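Local coordinates for protein terminal oxygenase component of carbazole 1,9a-dioxygenase (Sphingomonas, PDB 3GKQ) that probably dihydroxylates carbazole at the angular 9a carbon and the adjacent C1, passing electrons from a Rieske [2Fe-2S] cluster to a mononuclear non-haem iron, at residues 70-75 with 98-103; 77-82 with 91-96; 166-171 with 326-331; 187-192 with 332-337. One frame throughout, in Å; residues are numbered along the deposited sequence.

Contact 1: residues 70-75 with 98-103; sequences DRCLHR and WTYRWD. With FES (Fe2/s2 (inorganic) cluster), chain H.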
# COMPACT_ATOMS: atom_id res chain seq x y z
N ASP A 70 19.92 12.39 10.10
CA ASP A 70 20.13 10.95 10.11
C ASP A 70 20.34 10.37 8.71
O ASP A 70 19.61 9.48 8.27
CB ASP A 70 18.94 10.27 10.80
CG ASP A 70 19.20 8.82 11.17
OD1 ASP A 70 20.35 8.36 11.03
OD2 ASP A 70 18.25 8.14 11.62
N ARG A 71 21.34 10.89 8.01
CA ARG A 71 21.65 10.43 6.66
C ARG A 71 23.09 10.77 6.29
O ARG A 71 23.52 11.92 6.41
CB ARG A 71 20.72 11.08 5.63
CG ARG A 71 20.94 10.57 4.22
CD ARG A 71 19.83 11.00 3.27
NE ARG A 71 19.88 12.42 2.96
CZ ARG A 71 18.95 13.07 2.27
NH1 ARG A 71 17.88 12.42 1.82
NH2 ARG A 71 19.09 14.37 2.01
N CYS A 72 23.83 9.77 5.83
CA CYS A 72 25.22 9.96 5.45
C CYS A 72 25.31 10.76 4.15
O CYS A 72 24.52 10.57 3.22
CB CYS A 72 25.91 8.60 5.27
SG CYS A 72 27.70 8.65 4.98
N LEU A 73 26.28 11.67 4.09
CA LEU A 73 26.48 12.51 2.92
C LEU A 73 27.03 11.75 1.72
O LEU A 73 26.91 12.20 0.58
CB LEU A 73 27.45 13.64 3.26
CG LEU A 73 27.01 14.61 4.36
CD1 LEU A 73 28.13 15.62 4.62
CD2 LEU A 73 25.73 15.31 3.94
N HIS A 74 27.64 10.59 1.99
CA HIS A 74 28.25 9.78 0.94
C HIS A 74 27.26 9.13 -0.03
O HIS A 74 27.11 9.58 -1.17
CB HIS A 74 29.13 8.70 1.57
CG HIS A 74 29.94 7.92 0.58
ND1 HIS A 74 30.36 6.63 0.81
CD2 HIS A 74 30.40 8.25 -0.65
CE1 HIS A 74 31.04 6.20 -0.24
NE2 HIS A 74 31.07 7.16 -1.14
N ARG A 75 26.60 8.07 0.40
CA ARG A 75 25.64 7.37 -0.45
C ARG A 75 24.21 7.49 0.07
O ARG A 75 23.32 6.75 -0.35
CB ARG A 75 26.04 5.90 -0.59
CG ARG A 75 27.47 5.68 -1.12
CD ARG A 75 27.70 6.40 -2.45
NE ARG A 75 26.71 6.02 -3.46
CZ ARG A 75 26.81 4.94 -4.23
NH1 ARG A 75 27.85 4.13 -4.12
NH2 ARG A 75 25.84 4.67 -5.10
N TRP A 98 32.55 7.08 7.06
CA TRP A 98 32.68 8.53 7.10
C TRP A 98 32.32 8.86 8.55
O TRP A 98 31.31 8.39 9.06
CB TRP A 98 31.73 9.21 6.12
CG TRP A 98 32.24 9.21 4.70
CD1 TRP A 98 32.96 8.22 4.08
CD2 TRP A 98 31.98 10.20 3.70
NE1 TRP A 98 33.17 8.54 2.75
CE2 TRP A 98 32.58 9.75 2.49
CE3 TRP A 98 31.30 11.43 3.70
CZ2 TRP A 98 32.51 10.48 1.31
CZ3 TRP A 98 31.23 12.15 2.51
CH2 TRP A 98 31.83 11.68 1.33
N THR A 99 33.16 9.66 9.20
CA THR A 99 32.97 9.99 10.61
C THR A 99 32.65 11.45 10.89
O THR A 99 33.37 12.35 10.47
CB THR A 99 34.24 9.56 11.39
OG1 THR A 99 34.48 8.17 11.16
CG2 THR A 99 34.08 9.81 12.88
N TYR A 100 31.55 11.66 11.62
CA TYR A 100 31.07 13.00 11.94
C TYR A 100 30.98 13.28 13.44
O TYR A 100 30.69 12.38 14.22
CB TYR A 100 29.66 13.22 11.35
CG TYR A 100 29.45 12.72 9.94
CD1 TYR A 100 29.16 11.37 9.69
CD2 TYR A 100 29.49 13.59 8.85
CE1 TYR A 100 28.91 10.92 8.38
CE2 TYR A 100 29.25 13.15 7.55
CZ TYR A 100 28.96 11.82 7.32
OH TYR A 100 28.71 11.40 6.04
N ARG A 101 31.21 14.53 13.82
CA ARG A 101 31.10 14.93 15.22
C ARG A 101 29.64 15.25 15.53
O ARG A 101 28.95 15.87 14.72
CB ARG A 101 31.95 16.17 15.51
CG ARG A 101 33.46 15.95 15.57
CD ARG A 101 34.16 17.25 15.96
NE ARG A 101 33.73 17.74 17.27
CZ ARG A 101 34.26 17.36 18.43
NH1 ARG A 101 35.24 16.48 18.47
NH2 ARG A 101 33.78 17.86 19.57
N TRP A 102 29.19 14.84 16.72
CA TRP A 102 27.82 15.10 17.13
C TRP A 102 27.53 16.59 17.34
O TRP A 102 26.46 17.07 16.98
CB TRP A 102 27.49 14.37 18.43
CG TRP A 102 27.38 12.88 18.30
CD1 TRP A 102 28.33 11.96 18.65
CD2 TRP A 102 26.26 12.14 17.81
NE1 TRP A 102 27.86 10.69 18.40
CE2 TRP A 102 26.60 10.77 17.88
CE3 TRP A 102 25.00 12.51 17.30
CZ2 TRP A 102 25.72 9.76 17.47
CZ3 TRP A 102 24.13 11.50 16.89
CH2 TRP A 102 24.50 10.14 16.98
N ASP A 103 28.49 17.31 17.92
CA ASP A 103 28.26 18.72 18.20
C ASP A 103 28.16 19.66 17.01
O ASP A 103 27.42 20.64 17.07
CB ASP A 103 29.30 19.26 19.21
CG ASP A 103 30.73 19.16 18.72
OD1 ASP A 103 30.97 18.72 17.57
OD2 ASP A 103 31.64 19.54 19.49
FE1 FES H . 28.07 6.43 4.69
FE2 FES H . 29.59 5.62 2.53
S1 FES H . 30.37 6.27 4.49
S2 FES H . 27.28 5.70 2.75

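Contact 2: residues 77-82 with 91-96; sequences VTLSDK and ISCWYH. With FES (Fe2/s2 (inorganic) cluster), chain H.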
# COMPACT_ATOMS: atom_id res chain seq x y z
N VAL A 77 22.81 6.70 2.99
CA VAL A 77 22.20 5.69 3.85
C VAL A 77 21.77 6.33 5.16
O VAL A 77 22.21 7.43 5.51
CB VAL A 77 23.17 4.53 4.18
CG1 VAL A 77 23.64 3.88 2.88
CG2 VAL A 77 24.35 5.03 5.02
N THR A 78 20.90 5.64 5.89
CA THR A 78 20.42 6.12 7.17
C THR A 78 21.44 5.66 8.22
O THR A 78 21.63 4.46 8.42
CB THR A 78 19.03 5.54 7.49
OG1 THR A 78 18.09 6.01 6.50
CG2 THR A 78 18.57 5.97 8.87
N LEU A 79 22.09 6.61 8.88
CA LEU A 79 23.10 6.28 9.89
C LEU A 79 22.58 5.36 10.98
O LEU A 79 23.23 4.37 11.33
CB LEU A 79 23.65 7.56 10.52
CG LEU A 79 24.41 8.51 9.59
CD1 LEU A 79 24.66 9.84 10.30
CD2 LEU A 79 25.71 7.87 9.15
N SER A 80 21.39 5.67 11.50
CA SER A 80 20.78 4.88 12.57
C SER A 80 20.42 3.44 12.21
O SER A 80 19.99 2.68 13.07
CB SER A 80 19.55 5.60 13.13
OG SER A 80 18.51 5.69 12.16
N ASP A 81 20.57 3.06 10.94
CA ASP A 81 20.27 1.68 10.56
C ASP A 81 21.28 0.74 11.24
O ASP A 81 21.02 -0.45 11.40
CB ASP A 81 20.35 1.50 9.03
CG ASP A 81 19.06 1.93 8.32
OD1 ASP A 81 18.10 2.37 9.00
OD2 ASP A 81 19.01 1.83 7.08
N LYS A 82 22.44 1.28 11.62
CA LYS A 82 23.47 0.51 12.31
C LYS A 82 24.45 1.47 12.96
O LYS A 82 25.51 1.78 12.40
CB LYS A 82 24.21 -0.43 11.36
CG LYS A 82 25.14 -1.41 12.09
CD LYS A 82 25.75 -2.44 11.16
CE LYS A 82 26.46 -3.54 11.96
NZ LYS A 82 27.48 -2.99 12.91
N ILE A 91 30.34 9.73 15.39
CA ILE A 91 29.61 8.57 14.92
C ILE A 91 30.21 8.29 13.55
O ILE A 91 30.51 9.22 12.80
CB ILE A 91 28.09 8.83 14.77
CG1 ILE A 91 27.41 7.59 14.18
CG2 ILE A 91 27.84 10.05 13.89
CD1 ILE A 91 25.88 7.64 14.20
N SER A 92 30.42 7.01 13.24
CA SER A 92 30.99 6.63 11.96
C SER A 92 29.95 5.84 11.18
O SER A 92 29.35 4.90 11.70
CB SER A 92 32.25 5.76 12.16
OG SER A 92 33.25 6.44 12.90
N CYS A 93 29.73 6.24 9.92
CA CYS A 93 28.76 5.54 9.08
C CYS A 93 29.19 4.09 8.96
O CYS A 93 30.37 3.78 8.74
CB CYS A 93 28.68 6.16 7.69
SG CYS A 93 27.44 5.35 6.61
N TRP A 94 28.21 3.20 9.09
CA TRP A 94 28.43 1.77 9.01
C TRP A 94 28.82 1.25 7.63
O TRP A 94 29.23 0.09 7.50
CB TRP A 94 27.17 1.04 9.48
CG TRP A 94 25.91 1.57 8.83
CD1 TRP A 94 25.12 2.60 9.29
CD2 TRP A 94 25.29 1.11 7.62
NE1 TRP A 94 24.05 2.79 8.44
CE2 TRP A 94 24.14 1.89 7.40
CE3 TRP A 94 25.62 0.10 6.70
CZ2 TRP A 94 23.29 1.69 6.30
CZ3 TRP A 94 24.77 -0.10 5.59
CH2 TRP A 94 23.62 0.70 5.41
N TYR A 95 28.69 2.08 6.60
CA TYR A 95 29.01 1.62 5.25
C TYR A 95 30.48 1.83 4.85
O TYR A 95 31.18 0.86 4.58
CB TYR A 95 28.08 2.31 4.23
CG TYR A 95 27.89 1.55 2.93
CD1 TYR A 95 28.63 0.39 2.66
CD2 TYR A 95 26.99 2.00 1.96
CE1 TYR A 95 28.48 -0.29 1.44
CE2 TYR A 95 26.83 1.32 0.74
CZ TYR A 95 27.58 0.19 0.49
OH TYR A 95 27.43 -0.48 -0.70
N HIS A 96 30.93 3.08 4.81
CA HIS A 96 32.32 3.37 4.44
C HIS A 96 33.06 4.17 5.51
O HIS A 96 34.07 4.81 5.22
CB HIS A 96 32.40 4.13 3.11
CG HIS A 96 31.59 3.51 2.01
ND1 HIS A 96 30.27 3.85 1.78
CD2 HIS A 96 31.92 2.59 1.08
CE1 HIS A 96 29.82 3.15 0.75
NE2 HIS A 96 30.80 2.38 0.30
FE1 FES H . 28.07 6.43 4.69
FE2 FES H . 29.59 5.62 2.53
S1 FES H . 30.37 6.27 4.49
S2 FES H . 27.28 5.70 2.75
O HOH W 1 26.77 4.49 12.53

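Contact 3: residues 166-171 with 326-331; sequences QHRVVD and ALNGFN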
# COMPACT_ATOMS: atom_id res chain seq x y z
N GLN A 166 3.72 11.71 28.49
CA GLN A 166 3.88 10.54 27.65
C GLN A 166 3.52 10.93 26.22
O GLN A 166 2.87 11.95 25.98
CB GLN A 166 2.95 9.41 28.11
CG GLN A 166 1.46 9.78 28.10
CD GLN A 166 0.55 8.58 28.34
OE1 GLN A 166 0.93 7.61 29.00
NE2 GLN A 166 -0.67 8.65 27.81
N HIS A 167 3.95 10.11 25.26
CA HIS A 167 3.63 10.38 23.86
C HIS A 167 3.28 9.10 23.12
O HIS A 167 3.62 8.00 23.56
CB HIS A 167 4.79 11.12 23.17
CG HIS A 167 6.11 10.42 23.26
ND1 HIS A 167 6.39 9.26 22.58
CD2 HIS A 167 7.24 10.75 23.94
CE1 HIS A 167 7.64 8.90 22.83
NE2 HIS A 167 8.17 9.78 23.66
N ARG A 168 2.57 9.26 22.01
CA ARG A 168 2.16 8.13 21.18
C ARG A 168 2.03 8.63 19.76
O ARG A 168 1.77 9.82 19.54
CB ARG A 168 0.80 7.58 21.65
CG ARG A 168 -0.39 8.43 21.21
CD ARG A 168 -1.72 7.93 21.78
NE ARG A 168 -1.96 8.42 23.14
CZ ARG A 168 -3.06 8.17 23.85
NH1 ARG A 168 -4.04 7.42 23.34
NH2 ARG A 168 -3.19 8.68 25.07
N VAL A 169 2.21 7.75 18.79
CA VAL A 169 2.08 8.16 17.40
C VAL A 169 0.61 7.97 17.03
O VAL A 169 0.01 6.95 17.35
CB VAL A 169 2.97 7.31 16.47
CG1 VAL A 169 4.43 7.48 16.87
CG2 VAL A 169 2.57 5.86 16.57
N VAL A 170 0.03 8.98 16.40
CA VAL A 170 -1.37 8.92 15.99
C VAL A 170 -1.46 8.87 14.46
O VAL A 170 -0.75 9.62 13.78
CB VAL A 170 -2.15 10.14 16.52
CG1 VAL A 170 -3.59 10.11 16.01
CG2 VAL A 170 -2.12 10.13 18.05
N ASP A 171 -2.32 8.00 13.94
CA ASP A 171 -2.48 7.86 12.50
C ASP A 171 -3.34 8.95 11.87
O ASP A 171 -4.39 8.67 11.29
CB ASP A 171 -3.09 6.49 12.16
CG ASP A 171 -2.21 5.34 12.60
OD1 ASP A 171 -0.98 5.39 12.36
OD2 ASP A 171 -2.75 4.38 13.18
N ALA A 326 -6.86 9.65 33.25
CA ALA A 326 -7.08 10.79 32.37
C ALA A 326 -6.38 10.71 31.01
O ALA A 326 -7.04 10.67 29.97
CB ALA A 326 -6.67 12.07 33.09
N LEU A 327 -5.05 10.70 31.02
CA LEU A 327 -4.29 10.66 29.77
C LEU A 327 -4.81 9.59 28.81
O LEU A 327 -4.85 9.82 27.60
CB LEU A 327 -2.80 10.47 30.06
CG LEU A 327 -2.19 11.56 30.95
CD1 LEU A 327 -0.66 11.49 30.87
CD2 LEU A 327 -2.66 12.93 30.49
N ASN A 328 -5.19 8.44 29.34
CA ASN A 328 -5.73 7.37 28.51
C ASN A 328 -7.24 7.30 28.71
O ASN A 328 -8.01 7.29 27.74
CB ASN A 328 -5.11 6.01 28.87
CG ASN A 328 -3.60 5.97 28.64
OD1 ASN A 328 -3.05 6.78 27.89
ND2 ASN A 328 -2.93 5.01 29.27
N GLY A 329 -7.67 7.27 29.97
CA GLY A 329 -9.08 7.17 30.29
C GLY A 329 -9.96 8.26 29.72
O GLY A 329 -11.15 8.03 29.46
N PHE A 330 -9.40 9.45 29.54
CA PHE A 330 -10.15 10.58 29.00
C PHE A 330 -9.79 10.89 27.54
O PHE A 330 -10.67 11.05 26.70
CB PHE A 330 -9.90 11.82 29.85
CG PHE A 330 -10.76 13.00 29.48
CD1 PHE A 330 -12.04 13.13 29.98
CD2 PHE A 330 -10.27 13.99 28.63
CE1 PHE A 330 -12.84 14.23 29.65
CE2 PHE A 330 -11.05 15.09 28.29
CZ PHE A 330 -12.34 15.21 28.81
N ASN A 331 -8.50 10.97 27.24
CA ASN A 331 -8.07 11.31 25.88
C ASN A 331 -8.09 10.21 24.82
O ASN A 331 -8.04 10.51 23.63
CB ASN A 331 -6.69 11.97 25.91
CG ASN A 331 -6.72 13.34 26.56
OD1 ASN A 331 -6.06 13.57 27.57
ND2 ASN A 331 -7.50 14.25 25.99
O HOH W 2 0.14 5.04 28.83

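Contact 4: residues 187-192 with 332-337; sequences VFIHKS and DDDILA. With FE2 (Fe (II) ion), chain G.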
# COMPACT_ATOMS: atom_id res chain seq x y z
N VAL A 187 -16.48 17.90 23.84
CA VAL A 187 -16.61 17.20 25.12
C VAL A 187 -17.68 16.09 25.08
O VAL A 187 -17.68 15.20 25.92
CB VAL A 187 -16.93 18.18 26.29
CG1 VAL A 187 -15.77 19.13 26.50
CG2 VAL A 187 -18.20 18.95 26.02
N PHE A 188 -18.56 16.16 24.09
CA PHE A 188 -19.61 15.17 23.90
C PHE A 188 -19.00 13.77 23.79
O PHE A 188 -19.57 12.79 24.30
CB PHE A 188 -20.41 15.49 22.63
CG PHE A 188 -21.62 14.63 22.41
CD1 PHE A 188 -22.78 14.83 23.16
CD2 PHE A 188 -21.62 13.63 21.44
CE1 PHE A 188 -23.92 14.04 22.95
CE2 PHE A 188 -22.76 12.84 21.22
CZ PHE A 188 -23.91 13.05 21.97
N ILE A 189 -17.85 13.67 23.13
CA ILE A 189 -17.19 12.37 22.96
C ILE A 189 -16.63 11.82 24.27
O ILE A 189 -16.32 10.64 24.36
CB ILE A 189 -15.99 12.43 21.97
CG1 ILE A 189 -14.93 13.40 22.50
CG2 ILE A 189 -16.46 12.83 20.59
CD1 ILE A 189 -13.59 13.28 21.79
N HIS A 190 -16.49 12.69 25.26
CA HIS A 190 -15.95 12.28 26.55
C HIS A 190 -17.03 11.98 27.61
O HIS A 190 -16.70 11.69 28.76
CB HIS A 190 -15.02 13.38 27.10
CG HIS A 190 -13.82 13.65 26.24
ND1 HIS A 190 -12.88 12.68 25.94
CD2 HIS A 190 -13.37 14.80 25.67
CE1 HIS A 190 -11.91 13.22 25.22
NE2 HIS A 190 -12.18 14.50 25.05
N LYS A 191 -18.30 12.03 27.22
CA LYS A 191 -19.39 11.80 28.17
C LYS A 191 -19.40 10.46 28.92
O LYS A 191 -20.07 10.34 29.94
CB LYS A 191 -20.75 12.02 27.49
CG LYS A 191 -21.12 11.03 26.39
CD LYS A 191 -22.31 11.56 25.59
CE LYS A 191 -22.69 10.62 24.45
NZ LYS A 191 -21.56 10.42 23.49
N SER A 192 -18.66 9.47 28.42
CA SER A 192 -18.60 8.16 29.07
C SER A 192 -17.24 7.87 29.71
O SER A 192 -16.98 6.74 30.14
CB SER A 192 -18.90 7.05 28.06
OG SER A 192 -20.25 7.11 27.62
N ASP A 332 -8.15 8.94 25.23
CA ASP A 332 -8.17 7.88 24.23
C ASP A 332 -9.32 8.10 23.24
O ASP A 332 -9.20 7.75 22.06
CB ASP A 332 -8.32 6.50 24.88
CG ASP A 332 -7.00 5.98 25.45
OD1 ASP A 332 -5.95 6.64 25.25
OD2 ASP A 332 -7.01 4.91 26.09
N ASP A 333 -10.41 8.69 23.71
CA ASP A 333 -11.57 8.96 22.85
C ASP A 333 -11.30 10.04 21.80
O ASP A 333 -11.97 10.09 20.77
CB ASP A 333 -12.78 9.38 23.69
CG ASP A 333 -13.37 8.22 24.49
OD1 ASP A 333 -13.53 7.12 23.93
OD2 ASP A 333 -13.70 8.42 25.68
N ASP A 334 -10.32 10.91 22.06
CA ASP A 334 -9.99 11.97 21.11
C ASP A 334 -9.32 11.38 19.86
O ASP A 334 -9.40 11.95 18.77
CB ASP A 334 -9.07 13.02 21.77
CG ASP A 334 -9.84 14.03 22.64
OD1 ASP A 334 -10.84 14.60 22.16
OD2 ASP A 334 -9.46 14.27 23.81
N ILE A 335 -8.68 10.23 20.02
CA ILE A 335 -7.99 9.57 18.91
C ILE A 335 -8.93 9.18 17.77
O ILE A 335 -8.61 9.43 16.60
CB ILE A 335 -7.23 8.32 19.39
CG1 ILE A 335 -6.39 8.67 20.62
CG2 ILE A 335 -6.34 7.79 18.28
CD1 ILE A 335 -5.43 9.82 20.42
N LEU A 336 -10.07 8.57 18.10
CA LEU A 336 -11.04 8.16 17.09
C LEU A 336 -11.45 9.39 16.30
O LEU A 336 -11.56 9.35 15.07
CB LEU A 336 -12.30 7.56 17.73
CG LEU A 336 -13.27 6.69 16.89
CD1 LEU A 336 -14.67 6.75 17.51
CD2 LEU A 336 -13.33 7.15 15.46
N ALA A 337 -11.69 10.48 17.02
CA ALA A 337 -12.11 11.72 16.38
C ALA A 337 -11.09 12.16 15.32
O ALA A 337 -11.47 12.53 14.21
CB ALA A 337 -12.29 12.81 17.43
FE FE2 G . -10.85 15.95 23.94
O HOH W 3 -10.41 17.23 25.45
O HOH W 4 -9.16 17.22 22.88

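Contact 1: residues 70-75 with 98-103
The Rieske [2Fe-2S] site of this oxygenase is built partly from the Cys-X-His loop of Cys72 and His74, packed against Trp98 and Tyr100 of strand 98-101. Cys72 SG binds iron FE1 at 2.3 Å, and His74 ND1 binds iron FE2 at 2.1 Å. With CG anti to the backbone N (chi1 -173°), His74 lays its ring over the five-membered ring of the Trp98 indole in an offset stack, the planes 11° apart. Its CB sits over the six-membered ring of Trp98, 3.7 Å from the centroid, a CH-pi contact. Trp98 CD1 meanwhile comes to 3.3 Å from the bridging sulfide S1. Replacing Trp98 by an alanine would probably open a gap beside S1 and leave the His74 ring without its stacking partner on that side. Further along the strand, Tyr100 OH accepts a hydrogen bond from Leu73 N (3.1 Å), while Leu73 CD1 packs at the ring edge. The same hydroxyl lies 3.1 Å from Cys72 SG. His74 NE2 is hydrogen-bonded to Asp360 of the second subunit. Cys72 SG accepts a hydrogen bond from His74 N; such a donor is likely to draw charge from the thiolate and so influence the redox potential.

Contact 2: residues 77-82 with 91-96
Ile91 meets Leu79 where strand 90-92 runs into the second Cys-X-X-His loop of the Rieske motif, their side chains packing through Ile91 CD1 and Leu79 CB. At Ser92 the link is a water that donates to both Ser92 O and Lys82 O. Cys93 follows: its SG binds iron FE1 at 2.3 Å and touches Val77 CG2 at 3.5 Å, while Leu79 CD2 covers its CB. Trp94 buries the most surface here. Its CG stands between the backbone N and the carbonyl carbon (chi1 48°), which turns the indole edge toward the Thr78 carbonyl. Trp94 NE1 donates to Thr78 O at 2.9 Å, in the indole plane but above the carbonyl plane; Asp81 N reaches that oxygen from the opposite face. Lys82 CB lies over the five-membered ring in a CH-pi contact, and Val77 CB comes to 3.5 Å from Trp94 CZ2. A leucine in place of Trp94 would probably leave Thr78 O without its indole donor and Val77 poorly covered. Tyr95 then touches Val77 CG1 with CD2, and its hydroxyl bonds to Asn180 of the second subunit. Last comes His96, whose CE1 stands over the centre of the Tyr95 ring and whose ND1 binds iron FE2 at 2.0 Å.

Contact 3: residues 166-171 with 326-331
Strand 161-170, an outermost strand, within this chain, of the large antiparallel sheet, meets the C-terminal end of helix 308-328 through Gln166, Arg168, Leu327 and Asn328. The sheet and long helix belong to the Bet v 1-like catalytic domain, and the contact joins them largely through polar groups. Gln166 NE2 donates to Asn328 OD1 at 3.0 Å; the acceptor lies in the plane of the Gln166 amide, whereas the donor is tilted from the Asn328 carbonyl plane. The chain that delivers this amide is extended beyond CG, and its CG brushes Leu327 CD1 at 3.9 Å as the two side chains pass in opposite directions. Two residues on, Arg168 NH2 makes a weak bond to Leu327 O at 3.2 Å, the angle at the hydrogen only 126°, with the oxygen at the edge of the guanidinium. A stronger partner holds the other end of that group, Asp332 forming a salt bridge with NH1. Gln299 on the neighbouring strand knits the cluster together, giving a hydrogen bond to Leu327 O and accepting from Gln166 and Arg168. Near the C-terminal end the turn widens to pi type, Ala326 O accepting from Asn331 N as well as Phe330 N. Beside the direct amide bond a water completes a second bridge, donating to Gln166 OE1 at 2.7 Å and accepting from Asn328 ND2 at 3.1 Å.

Contact 4: residues 187-192 with 332-337
His190 and Asp334 both carry CG anti to the carbonyl carbon (chi1 -62° and -81°), and from there the imidazole and the carboxylate converge on one iron(II) ion. His190 NE2 binds the metal at 2.3 Å. Asp334 grips it with both oxygens, OD1 and OD2 each 2.2 Å from the iron, a bidentate grip that probably limits its rotation. Ring and carboxylate planes stand 80° apart, with Asp334 OD2 at the edge of the imidazole. The arrangement is the triad of two histidines and one carboxylate found in Rieske non-haem iron oxygenases, completed by His186, just before the 187-192 segment. Two waters fill the remaining positions, at 2.0 and 2.4 Å from the iron; as in related enzymes, such sites probably give way to dioxygen. A second shell steadies the carboxylate: Asn331 donates to OD2 and Asn180 to OD1. Ile189 supplies the apolar side, its CG1 lying over the centre of the His190 ring and its CD1 pressing to 3.1 Å from Asp334 OD1, a tight approach. Asp333, one residue before the metal ligand, slides its CB past His190 ND1 at 4.0 Å. The segment that carries the histidine also faces a subunit boundary: Tyr95 of the third subunit packs on Phe188 and Ile189, and Lys191 NZ, besides reaching Phe188 O at 3.2 Å, forms a salt bridge with Glu84 of that subunit.

In the fold
From the N terminus, residues 70-75 open contact 1, which closes at strand 98-101; nested inside it, contact 2 closes the short loop from 77-82 to 91-96, and together they supply both Cys-His pairs to one [2Fe-2S] cluster. Strands 90-92 and 98-101 are neighbours in one small sheet, and Ser92 and Thr99 link the two contacts. In the catalytic domain, contacts 3 and 4 close long loops, 166-171 to 326-331 and 187-192 to 332-337, and cross, their centres 11 Å apart. They bind the edge strand 161-170 and the 187-192 turn to the consecutive helices 308-328 and 332-346. Contacts 2 and 4, their centres about 43 Å apart within one chain, meet between subunits of the trimer.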